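Side-chain contacts in ATP-dependent RNA helicase HrpB (Escherichia coli, PDB 6EUD), which hydrolyses ATP to ADP and phosphate and is classed as a DExH-box RNA helicase that binds single-stranded RNA: residues A[17-20]-A[25-28]; A[55-60]-A[105-110]; A[121-126]-A[140-145]; A[160-165]-A[178-183]. One frame throughout, in Å; residues are numbered along the deposited sequence.

Contact 1: residues A[17-20]-A[25-28]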
# COMPACT_ATOMS: atom_id res chain seq x y z
N LEU A 17 -19.76 19.60 -26.78
CA LEU A 17 -19.21 20.91 -27.07
C LEU A 17 -19.81 21.95 -26.13
O LEU A 17 -19.10 22.81 -25.61
CB LEU A 17 -19.45 21.30 -28.52
CG LEU A 17 -18.81 20.36 -29.54
CD1 LEU A 17 -19.06 20.86 -30.95
CD2 LEU A 17 -17.34 20.23 -29.27
N THR A 18 -21.12 21.87 -25.90
CA THR A 18 -21.82 22.78 -24.99
C THR A 18 -21.26 22.69 -23.57
O THR A 18 -21.02 23.72 -22.92
CB THR A 18 -23.34 22.51 -24.95
OG1 THR A 18 -23.90 22.70 -26.26
CG2 THR A 18 -24.02 23.44 -23.97
N ALA A 19 -21.06 21.47 -23.08
CA ALA A 19 -20.47 21.27 -21.75
C ALA A 19 -18.99 21.64 -21.73
O ALA A 19 -18.48 22.16 -20.74
CB ALA A 19 -20.65 19.82 -21.30
N LEU A 20 -18.31 21.36 -22.84
CA LEU A 20 -16.89 21.65 -22.97
C LEU A 20 -16.61 23.13 -22.75
O LEU A 20 -15.71 23.50 -21.99
CB LEU A 20 -16.40 21.20 -24.35
CG LEU A 20 -15.04 20.50 -24.36
CD1 LEU A 20 -14.92 19.55 -23.18
CD2 LEU A 20 -14.87 19.74 -25.66
N GLN A 25 -14.19 20.83 -16.06
CA GLN A 25 -14.07 19.40 -16.30
C GLN A 25 -15.33 18.85 -16.98
O GLN A 25 -16.46 19.24 -16.65
CB GLN A 25 -13.80 18.63 -15.00
CG GLN A 25 -12.57 19.08 -14.25
CD GLN A 25 -12.82 20.34 -13.45
OE1 GLN A 25 -13.94 20.59 -13.00
NE2 GLN A 25 -11.80 21.18 -13.32
N VAL A 26 -15.14 17.97 -17.95
CA VAL A 26 -16.24 17.28 -18.59
C VAL A 26 -16.01 15.78 -18.57
O VAL A 26 -14.97 15.30 -19.00
CB VAL A 26 -16.43 17.74 -20.04
CG1 VAL A 26 -17.48 16.90 -20.73
CG2 VAL A 26 -16.82 19.21 -20.07
N LEU A 27 -16.99 15.03 -18.06
CA LEU A 27 -16.90 13.58 -18.02
C LEU A 27 -17.69 12.92 -19.17
O LEU A 27 -18.89 13.13 -19.32
CB LEU A 27 -17.41 13.07 -16.67
CG LEU A 27 -17.64 11.56 -16.52
CD1 LEU A 27 -16.38 10.75 -16.86
CD2 LEU A 27 -18.14 11.22 -15.12
N LEU A 28 -16.99 12.13 -19.99
CA LEU A 28 -17.64 11.43 -21.10
C LEU A 28 -17.60 9.91 -20.93
O LEU A 28 -16.55 9.32 -20.68
CB LEU A 28 -16.99 11.79 -22.44
CG LEU A 28 -17.48 10.94 -23.62
CD1 LEU A 28 -18.90 11.31 -24.08
CD2 LEU A 28 -16.51 10.99 -24.78

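Contact 2: residues A[55-60]-A[105-110]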
# COMPACT_ATOMS: atom_id res chain seq x y z
N ILE A 55 -3.97 17.23 -25.46
CA ILE A 55 -3.19 16.06 -25.09
C ILE A 55 -4.12 14.87 -24.81
O ILE A 55 -5.13 15.01 -24.11
CB ILE A 55 -2.33 16.30 -23.85
CG1 ILE A 55 -1.54 17.62 -23.96
CG2 ILE A 55 -1.37 15.14 -23.65
CD1 ILE A 55 -0.47 17.61 -25.02
N LEU A 56 -3.76 13.72 -25.37
CA LEU A 56 -4.55 12.50 -25.20
C LEU A 56 -3.73 11.40 -24.54
O LEU A 56 -2.91 10.75 -25.21
CB LEU A 56 -5.08 12.02 -26.55
CG LEU A 56 -5.95 10.76 -26.53
CD1 LEU A 56 -7.18 10.97 -25.66
CD2 LEU A 56 -6.34 10.37 -27.93
N LEU A 57 -3.96 11.20 -23.24
CA LEU A 57 -3.27 10.16 -22.46
C LEU A 57 -3.87 8.80 -22.72
O LEU A 57 -5.09 8.63 -22.67
CB LEU A 57 -3.34 10.46 -20.95
CG LEU A 57 -2.75 9.37 -20.04
CD1 LEU A 57 -1.25 9.22 -20.28
CD2 LEU A 57 -3.01 9.64 -18.56
N GLU A 58 -3.01 7.82 -23.00
CA GLU A 58 -3.45 6.44 -23.17
C GLU A 58 -2.73 5.55 -22.15
O GLU A 58 -1.57 5.79 -21.84
CB GLU A 58 -3.19 5.97 -24.60
CG GLU A 58 -3.95 6.76 -25.67
CD GLU A 58 -5.46 6.52 -25.62
OE1 GLU A 58 -5.87 5.44 -25.15
OE2 GLU A 58 -6.22 7.42 -26.06
N PRO A 59 -3.41 4.51 -21.64
CA PRO A 59 -2.89 3.73 -20.52
C PRO A 59 -1.65 2.91 -20.86
O PRO A 59 -0.78 2.78 -20.01
CB PRO A 59 -4.05 2.80 -20.17
CG PRO A 59 -4.78 2.63 -21.49
CD PRO A 59 -4.65 3.94 -22.20
N ARG A 60 -1.56 2.35 -22.06
CA ARG A 60 -0.35 1.62 -22.43
C ARG A 60 0.20 2.05 -23.77
O ARG A 60 -0.47 2.75 -24.53
CB ARG A 60 -0.61 0.12 -22.46
CG ARG A 60 -0.77 -0.51 -21.09
CD ARG A 60 -1.59 -1.78 -21.22
NE ARG A 60 -2.84 -1.51 -21.93
CZ ARG A 60 -3.98 -1.19 -21.33
NH1 ARG A 60 -4.03 -1.11 -20.00
NH2 ARG A 60 -5.07 -0.95 -22.04
N GLY A 105 3.89 7.60 -18.56
CA GLY A 105 4.36 8.65 -17.67
C GLY A 105 4.74 9.95 -18.35
O GLY A 105 5.17 10.89 -17.68
N VAL A 106 4.60 10.00 -19.68
CA VAL A 106 4.99 11.20 -20.43
C VAL A 106 4.18 12.43 -19.98
O VAL A 106 4.73 13.51 -19.80
CB VAL A 106 4.82 10.99 -21.95
CG1 VAL A 106 4.82 12.32 -22.69
CG2 VAL A 106 5.92 10.07 -22.49
N LEU A 107 2.87 12.25 -19.79
CA LEU A 107 2.05 13.37 -19.35
C LEU A 107 2.56 13.93 -18.03
O LEU A 107 2.60 15.15 -17.83
CB LEU A 107 0.60 12.94 -19.22
CG LEU A 107 -0.38 14.01 -18.73
CD1 LEU A 107 -0.19 15.30 -19.51
CD2 LEU A 107 -1.83 13.52 -18.84
N THR A 108 2.97 13.04 -17.14
CA THR A 108 3.54 13.46 -15.86
C THR A 108 4.79 14.32 -16.06
O THR A 108 4.92 15.36 -15.42
CB THR A 108 3.87 12.25 -14.96
OG1 THR A 108 2.71 11.41 -14.83
CG2 THR A 108 4.34 12.71 -13.57
N ARG A 109 5.70 13.89 -16.94
CA ARG A 109 6.90 14.68 -17.27
C ARG A 109 6.59 16.08 -17.79
O ARG A 109 7.17 17.06 -17.33
CB ARG A 109 7.75 13.94 -18.32
CG ARG A 109 8.48 12.74 -17.76
CD ARG A 109 9.07 13.07 -16.40
NE ARG A 109 8.92 11.94 -15.51
CZ ARG A 109 8.79 12.04 -14.20
NH1 ARG A 109 8.80 13.23 -13.61
NH2 ARG A 109 8.65 10.94 -13.47
N MET A 110 5.65 16.16 -18.73
CA MET A 110 5.23 17.42 -19.33
C MET A 110 4.72 18.43 -18.30
O MET A 110 5.10 19.61 -18.34
CB MET A 110 4.14 17.15 -20.38
CG MET A 110 4.61 16.31 -21.55
SD MET A 110 3.31 15.86 -22.73
CE MET A 110 2.63 17.46 -23.13

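Contact 3: residues A[121-126]-A[140-145]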
# COMPACT_ATOMS: atom_id res chain seq x y z
N GLY A 121 -4.72 23.76 -24.24
CA GLY A 121 -6.04 24.19 -23.81
C GLY A 121 -6.94 23.08 -23.30
O GLY A 121 -7.79 23.29 -22.43
N LEU A 122 -6.77 21.88 -23.84
CA LEU A 122 -7.59 20.75 -23.42
C LEU A 122 -6.76 19.49 -23.26
O LEU A 122 -5.96 19.13 -24.13
CB LEU A 122 -8.71 20.50 -24.43
CG LEU A 122 -9.35 19.11 -24.35
CD1 LEU A 122 -10.12 18.90 -23.04
CD2 LEU A 122 -10.24 18.87 -25.56
N VAL A 123 -6.94 18.82 -22.13
CA VAL A 123 -6.32 17.53 -21.92
C VAL A 123 -7.40 16.45 -21.82
O VAL A 123 -8.42 16.65 -21.16
CB VAL A 123 -5.42 17.52 -20.66
CG1 VAL A 123 -4.72 16.20 -20.51
CG2 VAL A 123 -4.39 18.65 -20.74
N ILE A 124 -7.17 15.32 -22.49
CA ILE A 124 -8.10 14.20 -22.48
C ILE A 124 -7.48 12.96 -21.83
O ILE A 124 -6.44 12.46 -22.29
CB ILE A 124 -8.56 13.84 -23.89
CG1 ILE A 124 -9.04 15.09 -24.63
CG2 ILE A 124 -9.64 12.76 -23.84
CD1 ILE A 124 -9.41 14.84 -26.07
N LEU A 125 -8.12 12.46 -20.77
CA LEU A 125 -7.69 11.25 -20.08
C LEU A 125 -8.54 10.07 -20.53
O LEU A 125 -9.68 9.91 -20.08
CB LEU A 125 -7.79 11.43 -18.57
CG LEU A 125 -7.06 12.62 -17.94
CD1 LEU A 125 -7.28 12.64 -16.45
CD2 LEU A 125 -5.59 12.54 -18.26
N ASP A 126 -7.98 9.23 -21.39
CA ASP A 126 -8.74 8.15 -22.00
C ASP A 126 -8.66 6.87 -21.17
O ASP A 126 -7.73 6.69 -20.39
CB ASP A 126 -8.25 7.92 -23.43
CG ASP A 126 -9.26 7.19 -24.28
OD1 ASP A 126 -8.84 6.52 -25.24
OD2 ASP A 126 -10.47 7.27 -23.98
N ALA A 140 -4.90 14.49 -10.72
CA ALA A 140 -4.58 15.33 -9.57
C ALA A 140 -3.74 16.57 -9.94
O ALA A 140 -4.00 17.68 -9.43
CB ALA A 140 -3.85 14.51 -8.51
N LEU A 141 -2.75 16.37 -10.80
CA LEU A 141 -1.90 17.47 -11.25
C LEU A 141 -2.71 18.46 -12.07
O LEU A 141 -2.65 19.66 -11.84
CB LEU A 141 -0.72 16.94 -12.08
CG LEU A 141 0.24 16.08 -11.26
CD1 LEU A 141 1.21 15.33 -12.14
CD2 LEU A 141 1.00 16.96 -10.29
N LEU A 142 -3.49 17.94 -13.00
CA LEU A 142 -4.29 18.80 -13.87
C LEU A 142 -5.36 19.61 -13.12
O LEU A 142 -5.69 20.72 -13.51
CB LEU A 142 -4.94 17.94 -14.95
CG LEU A 142 -3.94 17.41 -15.96
CD1 LEU A 142 -4.55 16.33 -16.84
CD2 LEU A 142 -3.39 18.57 -16.80
N LEU A 143 -5.90 19.05 -12.04
CA LEU A 143 -6.84 19.80 -11.21
C LEU A 143 -6.11 20.90 -10.43
O LEU A 143 -6.72 21.90 -10.03
CB LEU A 143 -7.58 18.85 -10.27
CG LEU A 143 -8.63 17.93 -10.91
CD1 LEU A 143 -9.28 16.99 -9.89
CD2 LEU A 143 -9.67 18.76 -11.64
N ASP A 144 -4.81 20.73 -10.20
CA ASP A 144 -4.05 21.76 -9.52
C ASP A 144 -3.62 22.85 -10.50
O ASP A 144 -3.63 24.03 -10.15
CB ASP A 144 -2.84 21.19 -8.80
CG ASP A 144 -3.11 20.95 -7.34
OD1 ASP A 144 -4.30 20.94 -6.94
OD2 ASP A 144 -2.15 20.79 -6.58
N VAL A 145 -3.25 22.45 -11.71
CA VAL A 145 -2.97 23.41 -12.77
C VAL A 145 -4.18 24.31 -13.02
O VAL A 145 -4.04 25.50 -13.30
CB VAL A 145 -2.59 22.71 -14.09
CG1 VAL A 145 -2.35 23.75 -15.17
CG2 VAL A 145 -1.37 21.80 -13.89

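Contact 4: residues A[160-165]-A[178-183]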
# COMPACT_ATOMS: atom_id res chain seq x y z
N ALA A 160 -15.16 4.17 -20.42
CA ALA A 160 -15.92 3.25 -21.26
C ALA A 160 -17.05 2.56 -20.49
O ALA A 160 -17.88 1.87 -21.09
CB ALA A 160 -14.99 2.21 -21.90
N THR A 161 -17.08 2.73 -19.17
CA THR A 161 -18.11 2.10 -18.36
C THR A 161 -19.22 3.09 -18.10
O THR A 161 -18.96 4.28 -17.92
CB THR A 161 -17.60 1.60 -17.00
OG1 THR A 161 -17.36 2.72 -16.14
CG2 THR A 161 -16.33 0.75 -17.19
N LEU A 162 -20.45 2.58 -18.05
CA LEU A 162 -21.64 3.41 -18.05
C LEU A 162 -21.56 4.47 -16.98
O LEU A 162 -21.42 5.65 -17.31
CB LEU A 162 -22.90 2.56 -17.89
CG LEU A 162 -24.17 3.11 -18.55
CD1 LEU A 162 -23.85 4.00 -19.75
CD2 LEU A 162 -25.05 1.95 -18.96
N ASP A 163 -21.64 4.11 -15.71
CA ASP A 163 -21.54 5.15 -14.69
C ASP A 163 -20.29 5.08 -13.82
O ASP A 163 -19.69 4.03 -13.58
CB ASP A 163 -22.80 5.18 -13.84
CG ASP A 163 -24.06 5.40 -14.69
OD1 ASP A 163 -23.97 5.34 -15.93
OD2 ASP A 163 -25.14 5.65 -14.12
N ASN A 164 -19.75 6.24 -13.50
CA ASN A 164 -18.52 6.31 -12.75
C ASN A 164 -18.87 7.32 -11.71
O ASN A 164 -18.58 8.49 -11.86
CB ASN A 164 -17.36 6.83 -13.60
CG ASN A 164 -17.58 6.66 -15.09
OD1 ASN A 164 -16.78 6.03 -15.77
ND2 ASN A 164 -18.64 7.27 -15.61
N ASP A 165 -19.54 6.89 -10.66
CA ASP A 165 -20.01 7.89 -9.70
C ASP A 165 -19.24 8.13 -8.39
O ASP A 165 -19.83 8.81 -7.52
CB ASP A 165 -21.51 7.64 -9.43
CG ASP A 165 -21.87 6.20 -9.40
OD1 ASP A 165 -21.09 5.36 -9.90
OD2 ASP A 165 -22.93 5.89 -8.83
N ILE A 178 -23.24 11.20 -21.69
CA ILE A 178 -23.32 9.75 -21.91
C ILE A 178 -23.66 9.35 -23.34
O ILE A 178 -24.69 9.72 -23.89
CB ILE A 178 -24.38 9.11 -20.98
CG1 ILE A 178 -24.02 9.36 -19.52
CG2 ILE A 178 -24.47 7.61 -21.27
CD1 ILE A 178 -24.95 8.72 -18.52
N SER A 179 -22.76 8.57 -23.93
CA SER A 179 -23.06 7.90 -25.18
C SER A 179 -23.26 6.42 -24.89
O SER A 179 -22.41 5.78 -24.28
CB SER A 179 -21.92 8.11 -26.18
OG SER A 179 -21.95 7.15 -27.22
N GLU A 180 -24.40 5.88 -25.30
CA GLU A 180 -24.59 4.44 -25.14
C GLU A 180 -25.26 3.85 -26.36
O GLU A 180 -26.04 4.51 -27.05
CB GLU A 180 -25.40 4.12 -23.87
CG GLU A 180 -26.91 4.01 -24.08
CD GLU A 180 -27.67 3.66 -22.81
OE1 GLU A 180 -27.04 3.63 -21.73
OE2 GLU A 180 -28.89 3.42 -22.89
N GLY A 181 -24.92 2.59 -26.62
CA GLY A 181 -25.52 1.86 -27.72
C GLY A 181 -26.53 0.86 -27.19
O GLY A 181 -26.94 0.94 -26.02
N ARG A 182 -26.92 -0.08 -28.04
CA ARG A 182 -27.88 -1.10 -27.65
C ARG A 182 -27.18 -2.12 -26.76
O ARG A 182 -26.20 -2.74 -27.16
CB ARG A 182 -28.51 -1.77 -28.87
CG ARG A 182 -29.36 -0.82 -29.70
CD ARG A 182 -30.13 -1.55 -30.77
NE ARG A 182 -31.56 -1.25 -30.71
CZ ARG A 182 -32.18 -0.36 -31.48
NH1 ARG A 182 -31.50 0.30 -32.40
NH2 ARG A 182 -33.49 -0.16 -31.37
N SER A 183 -27.69 -2.27 -25.55
CA SER A 183 -27.20 -3.27 -24.63
C SER A 183 -28.34 -4.22 -24.27
O SER A 183 -29.33 -3.83 -23.67
CB SER A 183 -26.60 -2.61 -23.39
OG SER A 183 -27.36 -1.48 -23.04

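Contact 1: residues A[17-20]-A[25-28]
Leu20, in the last turn of helix 13-20, and Val26 of strand 26-29 bring the two backbones together, with their CA atoms 6.2 Å apart. Four loop residues separate the two segments, so the chain turns back on itself tightly. The contact is apolar and buried. Val26 carries the strand side of it, and its CG2 methyl does most of the touching. This branch lies anti to the carbonyl carbon, because CG1 takes the place anti to the backbone N (chi1 173°). It meets the backbone of Ala19, with Val26 CG2 3.5 Å from Ala19 O. The methyl of Ala19 lies a little further off, 4.1 Å from CB to Val26 CG2. Leu20 comes in across Val26 at about a right angle. Its CB bond points away from the strand, but Leu20 CD1 swings back to 3.7 Å from Val26 CG2. Beyond the two segments, Leu20 also packs on Leu44 of helix 40-45, and Val26 on Leu156 of strand 154-159. The arrangement is a helix packed on one of the parallel strands of the central sheet in a P-loop NTPase domain. Strand 26-29 leads directly into the predicted ATP-binding loop starting at Ala30.

Contact 2: residues A[55-60]-A[105-110]
Apolar packing between Leu57 and Leu107 joins strand 53-57 to helix 106-113. The CA atoms of Leu57 and Leu107 are 6.9 Å apart, the closest pair of the two backbones. The two side chains cross at about a right angle. Leu107 puts its CD2 methyl against the base of Leu57, 4.0 Å from Leu57 CB. The same Leu107 CD2 is 4.1 Å from Leu57 CD2, so one methyl bridges the root and the end of its partner. The other branch of Leu107 serves Ile55, two residues earlier on the strand and also pointing toward the helix, with Leu107 CD1 4.3 Å from Ile55 CG2.

The second packing pair is made by ends alone. Ile55 and Met110 reach toward each other tip to tip, with Ile55 CD1 3.6 Å from Met110 CE. The methionine chain bends at its last torsion (chi3 54°), which turns CE toward the isoleucine. The axes of the short segments 55-57 and 106-110 approach to 10.0 Å, and their directions differ by 138°, oblique and nearer antiparallel than parallel. This is a helix covering one face of the parallel core of a RecA-like helicase domain.

Polar interactions lie at the margins. Within the helix, Met110 N bonds to Val106 O at 3.0 Å. Gly105, at the N-cap position, gives its N to Gln134 OE1. Arg109 NH2 forms a salt bridge with Glu366 OE2, on helix 361-370.

Contact 3: residues A[121-126]-A[140-145]
Leu142 of helix 133-145 meets two residues of strand 120-125, Val123 and Leu125, through its branched end. Its CD1 methyl is the main point of contact. Leu142 CD1 lies 3.7 Å from Val123 CG1 and 4.1 Å from Val123 CB, and so covers one flank of the valine. The second methyl takes the other branch, with Leu142 CD2 4.1 Å from Val123 CG2. Both methyls of each residue are therefore engaged, and the two side chains cross obliquely. The valine torsion explains this fork. With CG1 anti to the backbone N (chi1 -176°) and CG2 beside it, both branches face the helix. Leu125 is a lesser partner. It slides past Leu142 in the opposite direction, with Leu125 CD2 4.2 Å from Leu142 CD1.

Further out, both leucines have other neighbours. Leu142 also packs on Leu155 of strand 154-159 and on Ile111 of helix 106-113. Leu125 touches Leu57 and Leu107. Backbone bonds link Val123 to Lys154 and Leu156 in the neighbouring strand. The helix end is knit by Val145 N to Leu141 O, 2.9 Å.

Asp126 follows the strand directly and opens the DEFH box. Its OD1 is hydrogen-bonded to Ser37 OG, and OD2 forms a weak, long ion pair with Lys36. Both partners belong to the predicted ATP site. Strand 120-125, helix 133-145 and strand 154-159 form a beta-alpha-beta unit. Its first strand ends in the DExH motif, as expected for the Walker B position of a superfamily 2 helicase.

Contact 4: residues A[160-165]-A[178-183]
Leu162 lies across two side chains of segment 178-183, Ile178 and Glu180. It crosses Ile178 at about a right angle, and Leu162 CD1 is 4.0 Å from Ile178 CG2. In Ile178, CG1 lies beside the backbone N (chi1 -60°), which puts CG2 anti to that N and toward the leucine. Leu162 meets Glu180 at a slant. The carboxylate oxygen OE1 of Glu180 sits at the fork of the leucine, 3.8 Å from Leu162 CD1 and equally far from Leu162 CD2. The glutamate is extended beyond CG, which carries OE1 there.

Segment 160-165 is a loop after strand 154-159; segment 178-183 starts at the last residue of edge strand 176-178 and continues as a loop. Ala160 and Thr161 follow Ser159 in an SAT sequence, which matches motif III of superfamily 2 helicases. The segments meet at the surface near the predicted ATP site, with the Glu180 side chain about 5 Å from that of Pro31. Ser29 OG is hydrogen-bonded to Thr161 O and Leu162 O, and its backbone bonds to Ser179.

Asp163 approaches loosely, with Asp163 OD1 4.4 Å from Ile178 CD1. Glu180, probably charged alike, stays apart, with Asp163 OD1 6.8 Å from Glu180 OE1.

How the contacts relate
All four contacts lie in the ATP-binding helicase domain and follow one another along the chain. Contacts 1, 2 and 3 each pack a helix on the same central sheet. Contact 4 joins surface loops that follow two of its strands. Contacts 2 and 3 are nearest, their centres about 10 Å apart, on the neighbouring strands 53-57 and 120-125. Contact 1 lies about 13 Å from contact 3, centre to centre, and touches it where Gln25 meets Leu143. It is about 15 Å from contact 4, which it meets through Leu27 and Asn164. Contacts 1 to 3 thus belong to the buried sheet layer, and contact 4 to the surface loops beside the predicted ATP site.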